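Local coordinates for hypothetical protein (Bacteroides uniformis, PDB 4QE0) that is of unknown function but belongs to the DUF5043 family and folds around an antiparallel beta sheet packed with helices, at residues 106-111 / 120-125. Residues are numbered along the deposited sequence; the frame is centred on the assembly and turned at random.
Sequences MITMLL and EVNFNF
Met106, Thr108 and Leu110 pair with Asn124, Asn122 and Glu120 through a backbone ladder of hydrogen bonds. Two bonds join each of the first two pairs; at the third, Leu110 N reaches Glu120 O at 2.8 Å in an almost straight line (177°), whereas the return bond from Glu120 N to Leu110 O is weak at 3.4 Å. Between these rungs, CA-H...O contacts add to the ladder, the shortest, from Val121 CA to Thr108 O, measuring 3.2 Å.

On the face bearing Thr108, a water links both strands: it lies 2.6 Å from Thr108 OG1 and is placed to donate to OD1 of Asn122 and of Asn124, with more acceptors around it than it has protons. A chi1 of 64° puts Asn122 CG between its own backbone N and carbonyl carbon, which brings OD1 alongside Thr108 CB. Asn124 ND2 turns to Val42 O, and the Glu120 carboxylate accepts hydrogen bonds from the backbone N of Leu51 (at OE1) and of the dimethyl-lysine at position 50 (at OE2).

The two strands form a beta hairpin inside a six-stranded antiparallel sheet, with strand 41-45 beside 118-126 and strand 164-169 beside 106-111.

Apolar contacts occupy the face of Ile107 and Met109, the latter a selenomethionine like Met106. Ile107 CG2 touches both Val121 CG1, at 4.1 Å, and Phe123 CE1, at 4.0 Å, while Met109 CG lies 4.4 Å from Val121 CG2; beyond this contact, the Phe123 ring meets that of Tyr139.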
loop_
_atom_site.group_PDB
_atom_site.type_symbol
_atom_site.label_atom_id
_atom_site.label_comp_id
_atom_site.label_asym_id
_atom_site.label_seq_id
_atom_site.Cartn_x
_atom_site.Cartn_y
_atom_site.Cartn_z
HETATM N N MSE A 106 1.599 16.505 -4.594
HETATM C CA MSE A 106 0.207 16.401 -5.011
HETATM C C MSE A 106 0.035 15.179 -5.861
HETATM O O MSE A 106 0.775 14.964 -6.813
HETATM C CB MSE A 106 -0.299 17.618 -5.790
HETATM C CG MSE A 106 -1.784 17.404 -6.059
HETATM SE SE MSE A 106 -2.666 19.115 -6.358
HETATM C CE MSE A 106 -2.699 19.089 -8.335
ATOM N N ILE A 107 -0.932 14.347 -5.496
ATOM C CA ILE A 107 -1.298 13.164 -6.259
ATOM C C ILE A 107 -2.719 13.352 -6.727
ATOM O O ILE A 107 -3.579 13.788 -5.952
ATOM C CB ILE A 107 -1.221 11.848 -5.418
ATOM C CG1 ILE A 107 0.126 11.727 -4.705
ATOM C CG2 ILE A 107 -1.457 10.618 -6.288
ATOM C CD1 ILE A 107 0.113 12.251 -3.289
ATOM N N THR A 108 -2.987 12.982 -7.981
ATOM C CA THR A 108 -4.330 13.040 -8.532
ATOM C C THR A 108 -4.718 11.685 -9.123
ATOM O O THR A 108 -3.976 11.128 -9.937
ATOM C CB THR A 108 -4.429 14.160 -9.601
ATOM O OG1 THR A 108 -4.105 15.451 -9.017
ATOM C CG2 THR A 108 -5.796 14.233 -10.188
HETATM N N MSE A 109 -5.857 11.173 -8.689
HETATM C CA MSE A 109 -6.476 9.970 -9.260
HETATM C C MSE A 109 -7.678 10.434 -10.031
HETATM O O MSE A 109 -8.499 11.224 -9.516
HETATM C CB MSE A 109 -6.959 9.003 -8.176
HETATM C CG MSE A 109 -5.832 8.330 -7.448
HETATM SE SE MSE A 109 -6.609 7.037 -6.113
HETATM C CE MSE A 109 -7.531 8.209 -4.853
ATOM N N LEU A 110 -7.788 9.978 -11.277
ATOM C CA LEU A 110 -8.964 10.255 -12.097
ATOM C C LEU A 110 -9.760 8.971 -12.226
ATOM O O LEU A 110 -9.263 7.964 -12.751
ATOM C CB LEU A 110 -8.572 10.791 -13.454
ATOM C CG LEU A 110 -7.643 12.019 -13.423
ATOM C CD1 LEU A 110 -7.435 12.585 -14.812
ATOM C CD2 LEU A 110 -8.204 13.084 -12.492
ATOM N N LEU A 111 -10.994 9.013 -11.736
ATOM C CA LEU A 111 -11.839 7.845 -11.670
ATOM C C LEU A 111 -12.887 7.798 -12.773
ATOM O O LEU A 111 -13.421 8.833 -13.187
ATOM C CB LEU A 111 -12.592 7.808 -10.348
ATOM C CG LEU A 111 -11.846 7.966 -9.021
ATOM C CD1 LEU A 111 -12.849 7.784 -7.899
ATOM C CD2 LEU A 111 -10.680 7.044 -8.870
ATOM N N GLU A 120 -6.538 6.962 -14.444
ATOM C CA GLU A 120 -5.251 7.647 -14.607
ATOM C C GLU A 120 -4.793 8.224 -13.265
ATOM O O GLU A 120 -5.622 8.508 -12.393
ATOM C CB GLU A 120 -5.366 8.829 -15.593
ATOM C CG GLU A 120 -5.829 8.445 -16.982
ATOM C CD GLU A 120 -5.833 9.598 -17.987
ATOM O OE1 GLU A 120 -5.475 10.768 -17.661
ATOM O OE2 GLU A 120 -6.204 9.308 -19.151
ATOM N N VAL A 121 -3.484 8.405 -13.153
ATOM C CA VAL A 121 -2.842 9.026 -12.003
ATOM C C VAL A 121 -1.849 10.037 -12.541
ATOM O O VAL A 121 -1.159 9.775 -13.534
ATOM C CB VAL A 121 -2.106 7.993 -11.121
ATOM C CG1 VAL A 121 -1.441 8.678 -9.942
ATOM C CG2 VAL A 121 -3.070 6.917 -10.619
ATOM N N ASN A 122 -1.757 11.187 -11.900
ATOM C CA ASN A 122 -0.688 12.116 -12.204
ATOM C C ASN A 122 -0.202 12.796 -10.945
ATOM O O ASN A 122 -0.844 12.690 -9.886
ATOM C CB ASN A 122 -1.074 13.095 -13.311
ATOM C CG ASN A 122 -2.219 14.008 -12.937
ATOM O OD1 ASN A 122 -2.089 14.829 -12.053
ATOM N ND2 ASN A 122 -3.324 13.903 -13.660
ATOM N N PHE A 123 0.960 13.415 -11.049
ATOM C CA PHE A 123 1.679 13.982 -9.912
ATOM C C PHE A 123 2.019 15.457 -10.188
ATOM O O PHE A 123 2.317 15.837 -11.332
ATOM C CB PHE A 123 2.952 13.188 -9.660
ATOM C CG PHE A 123 2.724 11.726 -9.443
ATOM C CD1 PHE A 123 2.299 11.263 -8.208
ATOM C CD2 PHE A 123 2.860 10.809 -10.479
ATOM C CE1 PHE A 123 2.045 9.909 -8.011
ATOM C CE2 PHE A 123 2.613 9.452 -10.274
ATOM C CZ PHE A 123 2.216 9.005 -9.031
ATOM N N ASN A 124 1.998 16.280 -9.137
ATOM C CA ASN A 124 2.423 17.671 -9.243
ATOM C C ASN A 124 3.356 18.006 -8.092
ATOM O O ASN A 124 3.155 17.569 -6.957
ATOM C CB ASN A 124 1.249 18.663 -9.212
ATOM C CG ASN A 124 0.365 18.584 -10.433
ATOM O OD1 ASN A 124 -0.740 18.089 -10.354
ATOM N ND2 ASN A 124 0.843 19.073 -11.561
ATOM N N PHE A 125 4.395 18.772 -8.410
ATOM C CA PHE A 125 5.314 19.303 -7.423
ATOM C C PHE A 125 6.128 20.405 -8.120
ATOM O O PHE A 125 5.892 20.687 -9.288
ATOM C CB PHE A 125 6.262 18.212 -6.900
ATOM C CG PHE A 125 6.887 17.377 -7.987
ATOM C CD1 PHE A 125 8.067 17.784 -8.614
ATOM C CD2 PHE A 125 6.305 16.168 -8.368
ATOM C CE1 PHE A 125 8.626 17.021 -9.617
ATOM C CE2 PHE A 125 6.877 15.385 -9.349
ATOM C CZ PHE A 125 8.036 15.807 -9.973
HETATM O O HOH W 1 -1.494 15.664 -9.156
#